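Local atomic coordinates of porin (Acinetobacter baumannii AB307-0294, PDB entry 5DL7), a protein that probably forms an outer-membrane channel of the OprD porin family, a beta-barrel that may let small molecules such as vanillate or antibiotics enter the cell. Residues Asp48-Leu53 against Ser91-Val96; Arg84-Ala89 against Asn100-Tyr105; Asp104-Ile109 against Asp173-Thr178; Met386-Ser391 against Thr409-Asp414. One frame throughout, in Å; residues are numbered along the deposited sequence.

Interaction 1: residues Asp48-Leu53 against Ser91-Val96; sequences DWAQGL and SGLLPV. With C8E ((hydroxyethyloxy)tri(ethyloxy)octane), chain K.
D48 and S91 meet through their side chains. S91 OG donates to D48 OD2 at 2.6 Å and uses the anti lone pair of that oxygen, the one turned away from OD1. S91 N adds a weak bond to the same OD2. Water 1 donates to OD2 as well, at 2.6 Å, and also bridges to G92 N and L94 O, tying the carboxylate to the loop backbone. S91 OG has a second role: it accepts from L93 N at 3.0 Å, which makes an ST turn. The other carboxylate oxygen, OD1, pairs with R102, so both oxygens of this buried aspartate have partners. These donors would probably favour the ionised form of D48.

Packing lies beside the polar group. L94 CD1 lies 3.5 Å from D48 OD1, and the two side chains slant across each other. A50 CB packs against L93 CB at 4.2 Å and against L94 CD2 at 4.1 Å. W49 points away from the loop. Its NE1 bonds to N29, and one ring face carries the detergent, with O15 of C8E 3.7 Å above the plane. Residues 48-53 of strand 46-58 thus have one side toward detergent and the other toward an inward-folded loop, as in the wall of an outer-membrane porin barrel.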
# COMPACT_ATOMS: atom_id res chain seq x y z
N ASP A 48 5.08 14.95 -10.38
CA ASP A 48 5.00 16.04 -9.36
C ASP A 48 6.27 15.94 -8.51
O ASP A 48 6.99 14.95 -8.48
CB ASP A 48 3.78 15.92 -8.42
CG ASP A 48 2.50 16.45 -8.93
OD1 ASP A 48 2.36 17.64 -9.25
OD2 ASP A 48 1.46 15.59 -9.04
N TRP A 49 6.56 17.07 -7.84
CA TRP A 49 7.66 17.12 -6.94
C TRP A 49 7.13 17.87 -5.69
O TRP A 49 6.63 19.01 -5.78
CB TRP A 49 8.82 17.83 -7.50
CG TRP A 49 10.06 17.78 -6.66
CD1 TRP A 49 10.38 16.89 -5.64
CD2 TRP A 49 11.14 18.73 -6.70
NE1 TRP A 49 11.59 17.19 -5.11
CE2 TRP A 49 12.04 18.35 -5.68
CE3 TRP A 49 11.38 19.90 -7.45
CZ2 TRP A 49 13.25 19.03 -5.46
CZ3 TRP A 49 12.48 20.65 -7.17
CH2 TRP A 49 13.42 20.24 -6.17
N ALA A 50 7.14 17.16 -4.56
CA ALA A 50 6.52 17.68 -3.35
C ALA A 50 7.29 17.42 -2.11
O ALA A 50 8.15 16.55 -2.02
CB ALA A 50 5.10 17.07 -3.13
N GLN A 51 7.05 18.29 -1.10
CA GLN A 51 7.65 18.09 0.22
C GLN A 51 6.63 18.07 1.30
O GLN A 51 5.65 18.85 1.25
CB GLN A 51 8.60 19.35 0.46
CG GLN A 51 9.27 19.29 1.80
CD GLN A 51 10.69 19.43 1.51
OE1 GLN A 51 11.13 20.43 0.84
NE2 GLN A 51 11.40 18.41 1.83
N GLY A 52 6.84 17.27 2.32
CA GLY A 52 5.86 17.11 3.35
C GLY A 52 6.43 16.95 4.75
O GLY A 52 7.57 16.59 4.93
N LEU A 53 5.69 17.44 5.70
CA LEU A 53 5.88 17.19 7.15
C LEU A 53 4.78 16.37 7.70
O LEU A 53 3.60 16.60 7.44
CB LEU A 53 5.86 18.56 7.97
CG LEU A 53 6.94 19.43 7.61
CD1 LEU A 53 6.61 20.81 8.24
CD2 LEU A 53 8.36 19.00 8.12
N SER A 91 -0.11 12.84 -10.21
CA SER A 91 0.68 11.77 -9.53
C SER A 91 0.08 11.17 -8.33
O SER A 91 0.47 10.05 -7.87
CB SER A 91 2.04 12.41 -9.18
OG SER A 91 1.96 13.26 -8.05
N GLY A 92 -0.74 11.93 -7.63
CA GLY A 92 -1.15 11.61 -6.32
C GLY A 92 -0.40 12.21 -5.10
O GLY A 92 -0.71 11.96 -3.97
N LEU A 93 0.66 12.95 -5.37
CA LEU A 93 1.40 13.59 -4.35
C LEU A 93 0.68 14.86 -3.85
O LEU A 93 1.01 15.40 -2.84
CB LEU A 93 2.83 14.03 -4.83
CG LEU A 93 3.79 12.87 -5.17
CD1 LEU A 93 5.15 13.42 -5.48
CD2 LEU A 93 3.92 11.89 -4.00
N LEU A 94 -0.09 15.49 -4.77
CA LEU A 94 -0.69 16.82 -4.48
C LEU A 94 -2.20 16.78 -4.98
O LEU A 94 -2.50 16.07 -6.01
CB LEU A 94 -0.00 17.89 -5.28
CG LEU A 94 1.47 18.20 -4.87
CD1 LEU A 94 2.16 18.98 -5.97
CD2 LEU A 94 1.47 18.99 -3.58
N PRO A 95 -3.05 17.52 -4.31
CA PRO A 95 -4.44 17.71 -4.84
C PRO A 95 -4.41 18.36 -6.20
O PRO A 95 -3.57 19.27 -6.51
CB PRO A 95 -5.14 18.51 -3.78
CG PRO A 95 -4.19 18.51 -2.56
CD PRO A 95 -2.82 18.42 -3.17
N VAL A 96 -5.25 17.79 -7.09
CA VAL A 96 -5.30 18.38 -8.46
C VAL A 96 -6.75 18.82 -8.75
O VAL A 96 -7.66 18.03 -8.50
CB VAL A 96 -4.88 17.30 -9.48
CG1 VAL A 96 -5.04 17.78 -10.86
CG2 VAL A 96 -3.34 17.01 -9.33
O12 C8E K . 11.49 18.71 -11.76
C13 C8E K . 12.41 18.83 -10.69
C14 C8E K . 12.68 17.46 -10.09
O15 C8E K . 13.78 17.50 -9.17
C16 C8E K . 14.26 16.20 -8.74
C17 C8E K . 14.53 16.39 -7.27
O18 C8E K . 15.13 15.28 -6.61
C19 C8E K . 14.61 15.12 -5.28
C20 C8E K . 14.90 13.77 -4.64
O21 C8E K . 13.78 13.32 -3.78
O HOH W 1 -0.74 14.95 -7.81

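Interaction 2: residues Arg84-Ala89 against Asn100-Tyr105; sequences RADDYA and NSRDDY. With CA (calcium ion), chain E; CA (calcium ion), chain C.
N100 reaches the 84-89 turn with its amide. ND2 donates to D86 O and to Y88 O, both at 2.9 Å, and both acceptors lie near the amide plane. ND2 stands above the plane of each carbonyl. The two bonds fix the rotation of the amide.

S101 CA lies 3.3 Å from D86 OD1, with CB near OD2. The S101 hydroxyl itself bonds to D99 and N97.

R102 makes four of the six hydrogen bonds across the contact. Its backbone N donates to D86 OD1 at 3.0 Å, from above the carboxylate plane. Its side chain bends at the CB-CG bond (chi2 60°), and the guanidinium comes to lie against the end of the 3-10 turn. A85 O sits 3.0 Å above the centre of one face without a hydrogen bond. At the edge, NH1 and NH2 both grip Y88 O end-on, NH1 at 2.8 Å. NH1 also bonds to N100 O, and NH2 makes a weak bond to A89 O. This buried arginine, wrapped in carbonyls and paired with D48, ties the long porin loop to the barrel wall. R102 O binds a calcium ion.

D103 chelates a second calcium ion through OD1 and OD2, with N97 as a further protein ligand.

D104 holds the first ion with both carboxylate oxygens, beside waters 2 and 4. Water 2 also donates to D86 OD1 at 2.6 Å.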
# COMPACT_ATOMS: atom_id res chain seq x y z
N ARG A 84 4.46 24.76 -13.36
CA ARG A 84 4.95 23.72 -14.23
C ARG A 84 4.23 22.32 -14.05
O ARG A 84 3.99 21.57 -15.05
CB ARG A 84 6.45 23.63 -14.00
CG ARG A 84 7.26 22.90 -15.02
CD ARG A 84 7.54 23.77 -16.25
NE ARG A 84 7.47 22.89 -17.45
CZ ARG A 84 6.38 22.23 -17.91
NH1 ARG A 84 5.18 22.34 -17.32
NH2 ARG A 84 6.47 21.45 -19.01
N ALA A 85 3.86 22.04 -12.80
CA ALA A 85 3.22 20.81 -12.42
C ALA A 85 1.94 20.58 -13.22
O ALA A 85 1.52 19.44 -13.46
CB ALA A 85 2.86 20.91 -10.92
N ASP A 86 1.31 21.71 -13.63
CA ASP A 86 -0.06 21.67 -14.24
C ASP A 86 -0.05 21.11 -15.63
O ASP A 86 -1.09 20.70 -16.14
CB ASP A 86 -0.67 23.10 -14.29
CG ASP A 86 -0.67 23.78 -12.92
OD1 ASP A 86 -0.54 23.13 -11.86
OD2 ASP A 86 -0.88 24.97 -12.88
N ASP A 87 1.09 21.01 -16.22
CA ASP A 87 1.12 20.34 -17.54
C ASP A 87 1.28 18.83 -17.57
O ASP A 87 1.47 18.26 -18.67
CB ASP A 87 2.24 20.89 -18.32
CG ASP A 87 2.11 22.37 -18.56
OD1 ASP A 87 1.01 22.78 -19.02
OD2 ASP A 87 3.13 23.04 -18.33
N TYR A 88 1.19 18.17 -16.42
CA TYR A 88 1.37 16.75 -16.33
C TYR A 88 0.18 16.09 -15.73
O TYR A 88 -0.57 16.66 -14.94
CB TYR A 88 2.65 16.48 -15.49
CG TYR A 88 3.89 16.98 -16.08
CD1 TYR A 88 4.40 16.41 -17.19
CD2 TYR A 88 4.49 18.12 -15.65
CE1 TYR A 88 5.55 16.92 -17.78
CE2 TYR A 88 5.55 18.69 -16.23
CZ TYR A 88 6.09 18.10 -17.32
OH TYR A 88 7.18 18.66 -17.89
N ALA A 89 0.03 14.77 -15.98
CA ALA A 89 -0.99 13.99 -15.33
C ALA A 89 -0.72 13.84 -13.77
O ALA A 89 0.40 14.16 -13.30
CB ALA A 89 -1.31 12.67 -15.92
N ASN A 100 -6.68 20.72 -13.87
CA ASN A 100 -5.38 20.04 -13.79
C ASN A 100 -4.34 20.81 -12.98
O ASN A 100 -3.19 20.31 -12.86
CB ASN A 100 -4.81 19.66 -15.16
CG ASN A 100 -3.99 18.38 -15.07
OD1 ASN A 100 -4.49 17.41 -14.59
ND2 ASN A 100 -2.76 18.42 -15.50
N SER A 101 -4.71 22.01 -12.51
CA SER A 101 -3.78 22.83 -11.70
C SER A 101 -3.66 22.07 -10.34
O SER A 101 -4.62 21.53 -9.75
CB SER A 101 -4.25 24.32 -11.55
OG SER A 101 -5.45 24.20 -10.87
N ARG A 102 -2.43 22.13 -9.82
CA ARG A 102 -2.20 21.62 -8.43
C ARG A 102 -2.60 22.68 -7.41
O ARG A 102 -2.20 23.81 -7.58
CB ARG A 102 -0.69 21.41 -8.26
CG ARG A 102 -0.38 20.01 -8.77
CD ARG A 102 -0.70 19.68 -10.23
NE ARG A 102 -0.05 18.40 -10.62
CZ ARG A 102 -0.28 17.73 -11.76
NH1 ARG A 102 -1.21 18.15 -12.64
NH2 ARG A 102 0.41 16.63 -12.10
N ASP A 103 -3.16 22.24 -6.30
CA ASP A 103 -3.04 23.03 -5.13
C ASP A 103 -1.57 23.04 -4.63
O ASP A 103 -1.02 21.97 -4.52
CB ASP A 103 -3.94 22.46 -4.08
CG ASP A 103 -5.49 22.66 -4.41
OD1 ASP A 103 -5.80 23.65 -5.17
OD2 ASP A 103 -6.29 21.87 -3.92
N ASP A 104 -1.08 24.17 -4.23
CA ASP A 104 0.32 24.35 -3.92
C ASP A 104 0.70 24.01 -2.47
O ASP A 104 1.92 23.83 -2.17
CB ASP A 104 0.77 25.69 -4.30
CG ASP A 104 0.69 25.87 -5.82
OD1 ASP A 104 0.98 24.94 -6.64
OD2 ASP A 104 0.20 26.91 -6.23
N TYR A 105 -0.33 23.88 -1.62
CA TYR A 105 -0.22 23.66 -0.23
C TYR A 105 -1.42 22.86 0.18
O TYR A 105 -2.48 23.09 -0.40
CB TYR A 105 -0.04 24.86 0.59
CG TYR A 105 -0.24 24.50 1.93
CD1 TYR A 105 0.81 23.95 2.66
CD2 TYR A 105 -1.49 24.64 2.56
CE1 TYR A 105 0.69 23.52 4.00
CE2 TYR A 105 -1.68 24.14 3.87
CZ TYR A 105 -0.63 23.58 4.61
OH TYR A 105 -0.67 23.29 5.98
CA CA E . -0.83 25.69 -8.42
CA CA C . -8.35 22.94 -5.03
O HOH W 2 0.71 24.26 -9.85
O HOH W 3 -8.84 20.67 -4.80
O HOH W 4 -2.81 26.55 -8.02

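Interaction 3: residues Asp104-Ile109 against Asp173-Thr178; sequences DYYGKI and DSIRYT. With CA (calcium ion), chain E.
K108 reaches across to the backbone of the 173-178 loop. NZ donates to S174 O at 2.9 Å, tilted 25° from the carbonyl plane. The lysine chain is extended beyond CG, and its CD and CE also run past the same oxygen. CG sits between the backbone N and the carbonyl carbon (chi1 37°), which starts the chain toward the loop. NZ has a second acceptor in R172 O, just before the segment. Two carbonyls therefore share the ammonium group.

The side-chain packing is formed by Y106 and I175. I175 CG2 packs on Y106 CB at 3.7 Å and lies near the ring plane, at its edge. The same methyl touches G107 O at 3.5 Å. The Y106 ring runs on beside the loop backbone, where its OH lies 3.9 Å from D173 CA.

Residues 105-109 of strand 105-117 belong to the barrel wall, and 173-178 comes from the long loop after strand 159-170. The contact joins this loop to the barrel strand. Loops that fold inward often narrow the channel in porins, and this one may contribute in that way.

Outer partners set these groups in place. Y106 OH bonds to L93 O of the loop before the strand, and F142 meets the Y106 ring edge-to-face. D173 turns away from the strand and pairs with R90. Inside the loop, S174 OG accepts from R176 N at 2.9 Å, which makes an ST turn.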
# COMPACT_ATOMS: atom_id res chain seq x y z
N ASP A 104 -1.08 24.17 -4.23
CA ASP A 104 0.32 24.35 -3.92
C ASP A 104 0.70 24.01 -2.47
O ASP A 104 1.92 23.83 -2.17
CB ASP A 104 0.77 25.69 -4.30
CG ASP A 104 0.69 25.87 -5.82
OD1 ASP A 104 0.98 24.94 -6.64
OD2 ASP A 104 0.20 26.91 -6.23
N TYR A 105 -0.33 23.88 -1.62
CA TYR A 105 -0.22 23.66 -0.23
C TYR A 105 -1.42 22.86 0.18
O TYR A 105 -2.48 23.09 -0.40
CB TYR A 105 -0.04 24.86 0.59
CG TYR A 105 -0.24 24.50 1.93
CD1 TYR A 105 0.81 23.95 2.66
CD2 TYR A 105 -1.49 24.64 2.56
CE1 TYR A 105 0.69 23.52 4.00
CE2 TYR A 105 -1.68 24.14 3.87
CZ TYR A 105 -0.63 23.58 4.61
OH TYR A 105 -0.67 23.29 5.98
N TYR A 106 -1.23 21.80 1.00
CA TYR A 106 -2.36 21.18 1.60
C TYR A 106 -2.00 20.64 2.93
O TYR A 106 -0.85 20.05 3.12
CB TYR A 106 -3.01 20.11 0.78
CG TYR A 106 -2.29 18.73 0.48
CD1 TYR A 106 -1.04 18.70 -0.15
CD2 TYR A 106 -2.94 17.50 0.71
CE1 TYR A 106 -0.44 17.41 -0.51
CE2 TYR A 106 -2.38 16.21 0.37
CZ TYR A 106 -1.06 16.26 -0.27
OH TYR A 106 -0.58 15.06 -0.67
N GLY A 107 -2.97 20.74 3.85
CA GLY A 107 -2.72 20.41 5.25
C GLY A 107 -3.88 19.61 5.83
O GLY A 107 -4.98 19.79 5.31
N LYS A 108 -3.69 18.71 6.85
CA LYS A 108 -4.81 17.94 7.35
C LYS A 108 -4.42 17.26 8.65
O LYS A 108 -3.16 17.12 8.95
CB LYS A 108 -5.39 16.89 6.43
CG LYS A 108 -4.34 16.16 5.57
CD LYS A 108 -4.85 15.06 4.75
CE LYS A 108 -3.85 14.59 3.75
NZ LYS A 108 -4.32 13.49 2.91
N ILE A 109 -5.35 17.11 9.52
CA ILE A 109 -5.04 16.61 10.87
C ILE A 109 -6.01 15.46 11.16
O ILE A 109 -7.24 15.61 10.93
CB ILE A 109 -4.97 17.63 11.96
CG1 ILE A 109 -4.76 16.96 13.35
CG2 ILE A 109 -6.27 18.40 12.15
CD1 ILE A 109 -4.31 17.95 14.38
N ASP A 173 -4.04 12.19 -1.30
CA ASP A 173 -3.92 13.47 -1.97
C ASP A 173 -5.16 14.41 -1.81
O ASP A 173 -5.33 15.31 -2.58
CB ASP A 173 -3.75 13.29 -3.47
CG ASP A 173 -4.86 12.41 -4.13
OD1 ASP A 173 -5.73 11.85 -3.43
OD2 ASP A 173 -4.88 12.36 -5.42
N SER A 174 -5.82 14.28 -0.68
CA SER A 174 -7.03 15.09 -0.41
C SER A 174 -7.04 15.61 0.95
O SER A 174 -6.58 15.01 1.95
CB SER A 174 -8.25 14.18 -0.60
OG SER A 174 -9.43 15.02 -0.41
N ILE A 175 -7.61 16.83 1.07
CA ILE A 175 -7.88 17.35 2.37
C ILE A 175 -9.26 16.98 2.89
O ILE A 175 -9.53 17.32 4.11
CB ILE A 175 -7.72 18.84 2.53
CG1 ILE A 175 -8.68 19.66 1.62
CG2 ILE A 175 -6.32 19.31 2.13
CD1 ILE A 175 -8.57 21.19 1.65
N ARG A 176 -10.11 16.46 2.04
CA ARG A 176 -11.56 16.19 2.47
C ARG A 176 -11.85 14.67 2.75
O ARG A 176 -11.26 13.82 2.03
CB ARG A 176 -12.45 16.54 1.27
CG ARG A 176 -12.39 18.01 0.84
CD ARG A 176 -13.42 18.38 -0.21
NE ARG A 176 -13.30 17.47 -1.35
CZ ARG A 176 -14.17 16.49 -1.72
NH1 ARG A 176 -15.36 16.30 -1.14
NH2 ARG A 176 -13.87 15.75 -2.77
N TYR A 177 -12.62 14.38 3.76
CA TYR A 177 -13.24 13.04 3.86
C TYR A 177 -14.30 12.87 2.90
O TYR A 177 -15.12 13.80 2.72
CB TYR A 177 -13.75 12.79 5.28
CG TYR A 177 -12.72 12.33 6.17
CD1 TYR A 177 -12.45 10.92 6.07
CD2 TYR A 177 -12.02 13.12 6.91
CE1 TYR A 177 -11.53 10.42 6.82
CE2 TYR A 177 -11.03 12.57 7.77
CZ TYR A 177 -10.84 11.24 7.67
OH TYR A 177 -9.91 10.35 8.31
N THR A 178 -14.37 11.72 2.27
CA THR A 178 -15.34 11.39 1.25
C THR A 178 -15.89 9.99 1.61
O THR A 178 -15.41 9.31 2.55
CB THR A 178 -14.74 11.45 -0.13
OG1 THR A 178 -13.53 10.61 -0.24
CG2 THR A 178 -14.24 12.90 -0.54
CA CA E . -0.83 25.69 -8.42
O HOH W 4 -2.81 26.55 -8.02
O HOH W 2 0.71 24.26 -9.85

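Interaction 4: residues Met386-Ser391 against Thr409-Asp414; sequences MRARFS and TRLNVD. With C8E ((hydroxyethyloxy)tri(ethyloxy)octane), chain K.
R389 and N412 are brought together by their torsions. R389 CG is anti to the carbonyl carbon (chi1 -77°), and the chain bends at chi3 (-71°), which swings the guanidinium over to the next strand. N412 CG is likewise anti to its carbonyl carbon. R389 NH2 then donates to N412 OD1 at 2.9 Å, with the acceptor near the guanidinium plane. Water 5 links R389 NE, N412 OD1 and R410 O.

The R389 guanidinium is sandwiched. R410 CD lies 3.7 Å above the centre of one face, and R387 NH1 lies over the opposite face. The R389 and R410 guanidinium planes are 72° apart, and water 6 accepts from R389 NH2 and R410 NH1. R387 pairs with D371, and R410 with E408, which would probably offset the positive charge.

The two strands form an antiparallel hairpin of the porin barrel. R387 with N412 and R389 with R410 are hydrogen-bonded pairs. R387 N to N412 O is 2.8 Å.

M386, A388, F390, T409, L411 and V413 lie on the other face. A388 CB meets L411 CD2 at 3.6 Å. F390 runs side by side with T409, F390 CD1 3.5 Å from T409 OG1. Detergent O21 of C8E lies 3.8 Å from L411 CB.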
# COMPACT_ATOMS: atom_id res chain seq x y z
N MET A 386 17.32 7.74 1.93
CA MET A 386 17.09 8.17 0.57
C MET A 386 16.80 6.91 -0.29
O MET A 386 17.27 5.84 0.07
CB MET A 386 18.26 8.95 0.16
CG MET A 386 19.60 8.40 0.07
SD MET A 386 20.81 9.80 0.51
CE MET A 386 20.94 9.80 2.27
N ARG A 387 15.99 7.03 -1.28
CA ARG A 387 15.64 5.90 -2.09
C ARG A 387 15.44 6.34 -3.47
O ARG A 387 14.88 7.45 -3.73
CB ARG A 387 14.43 5.25 -1.46
CG ARG A 387 14.02 3.95 -2.01
CD ARG A 387 12.73 3.52 -1.33
NE ARG A 387 12.37 2.18 -1.69
CZ ARG A 387 11.22 1.61 -1.23
NH1 ARG A 387 10.33 2.36 -0.51
NH2 ARG A 387 10.91 0.37 -1.57
N ALA A 388 15.79 5.43 -4.37
CA ALA A 388 15.50 5.62 -5.78
C ALA A 388 14.94 4.32 -6.40
O ALA A 388 15.49 3.24 -6.15
CB ALA A 388 16.75 6.02 -6.54
N ARG A 389 13.80 4.46 -7.02
CA ARG A 389 13.08 3.38 -7.63
C ARG A 389 12.83 3.73 -9.08
O ARG A 389 12.40 4.83 -9.44
CB ARG A 389 11.78 3.12 -6.92
CG ARG A 389 11.94 2.36 -5.60
CD ARG A 389 10.58 2.27 -4.83
NE ARG A 389 10.25 3.58 -4.33
CZ ARG A 389 9.06 3.88 -3.77
NH1 ARG A 389 8.14 2.88 -3.67
NH2 ARG A 389 8.81 5.09 -3.23
N PHE A 390 12.99 2.68 -9.91
CA PHE A 390 12.75 2.78 -11.37
C PHE A 390 11.97 1.55 -11.86
O PHE A 390 12.31 0.44 -11.51
CB PHE A 390 14.06 2.81 -12.10
CG PHE A 390 14.98 3.86 -11.68
CD1 PHE A 390 14.88 5.20 -12.28
CD2 PHE A 390 16.00 3.62 -10.70
CE1 PHE A 390 15.80 6.22 -11.74
CE2 PHE A 390 16.89 4.65 -10.24
CZ PHE A 390 16.78 5.90 -10.81
N SER A 391 11.01 1.77 -12.72
CA SER A 391 10.19 0.71 -13.28
C SER A 391 10.16 0.96 -14.83
O SER A 391 9.75 2.01 -15.26
CB SER A 391 8.85 0.73 -12.72
OG SER A 391 7.88 0.04 -13.50
N THR A 409 9.89 6.71 -12.39
CA THR A 409 10.96 6.95 -11.46
C THR A 409 10.28 7.54 -10.16
O THR A 409 9.34 8.31 -10.24
CB THR A 409 11.85 8.10 -12.01
OG1 THR A 409 12.47 7.62 -13.20
CG2 THR A 409 12.84 8.43 -11.00
N ARG A 410 10.66 7.05 -9.00
CA ARG A 410 10.26 7.67 -7.73
C ARG A 410 11.57 7.90 -6.96
O ARG A 410 12.39 7.03 -6.81
CB ARG A 410 9.36 6.76 -6.84
CG ARG A 410 8.06 6.39 -7.51
CD ARG A 410 7.17 5.44 -6.62
NE ARG A 410 6.06 4.97 -7.44
CZ ARG A 410 5.09 4.20 -6.97
NH1 ARG A 410 5.07 3.87 -5.71
NH2 ARG A 410 4.27 3.66 -7.79
N LEU A 411 11.77 9.13 -6.47
CA LEU A 411 12.92 9.49 -5.64
C LEU A 411 12.40 10.03 -4.31
O LEU A 411 11.47 10.83 -4.29
CB LEU A 411 13.74 10.55 -6.32
CG LEU A 411 14.26 10.20 -7.75
CD1 LEU A 411 14.98 11.46 -8.38
CD2 LEU A 411 15.12 8.95 -7.80
N ASN A 412 12.96 9.54 -3.26
CA ASN A 412 12.61 9.88 -1.90
C ASN A 412 13.73 10.28 -1.07
O ASN A 412 14.79 9.57 -1.00
CB ASN A 412 11.88 8.70 -1.18
CG ASN A 412 10.65 8.21 -1.93
OD1 ASN A 412 10.65 7.33 -2.81
ND2 ASN A 412 9.51 8.89 -1.64
N VAL A 413 13.64 11.39 -0.34
CA VAL A 413 14.56 11.66 0.76
C VAL A 413 13.72 11.93 1.99
O VAL A 413 12.81 12.77 1.94
CB VAL A 413 15.53 12.86 0.50
CG1 VAL A 413 16.36 13.08 1.69
CG2 VAL A 413 16.33 12.63 -0.82
N ASP A 414 13.94 11.19 3.05
CA ASP A 414 13.18 11.31 4.29
C ASP A 414 14.05 11.46 5.52
O ASP A 414 15.21 10.93 5.64
CB ASP A 414 12.29 10.08 4.46
CG ASP A 414 11.17 9.93 3.35
OD1 ASP A 414 11.02 10.66 2.40
OD2 ASP A 414 10.26 9.13 3.54
O12 C8E K . 11.49 18.71 -11.76
C13 C8E K . 12.41 18.83 -10.69
C14 C8E K . 12.68 17.46 -10.09
O15 C8E K . 13.78 17.50 -9.17
C16 C8E K . 14.26 16.20 -8.74
C17 C8E K . 14.53 16.39 -7.27
O18 C8E K . 15.13 15.28 -6.61
C19 C8E K . 14.61 15.12 -5.28
C20 C8E K . 14.90 13.77 -4.64
O21 C8E K . 13.78 13.32 -3.78
O HOH W 5 12.16 5.68 -4.25
O HOH W 6 5.82 5.14 -3.18

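How the interactions relate
From the N terminus, interaction 1 opens on barrel strand 46-58 and closes at 91-96, in the loop between strands 66-79 and 105-117. Interaction 2 starts inside that span, at 84-89, and ends beyond it at 100-105, so the two cross. They touch through the D48-R102 salt bridge. Interaction 3 begins where interaction 2 ends, sharing D104 and Y105 and one calcium ion, and closes a longer excursion at 173-178. L93 O and Y106 OH join interactions 1 and 3. Interaction 4 comes later, in the C-terminal hairpin, and touches none of them. It meets the same detergent molecule as interaction 1.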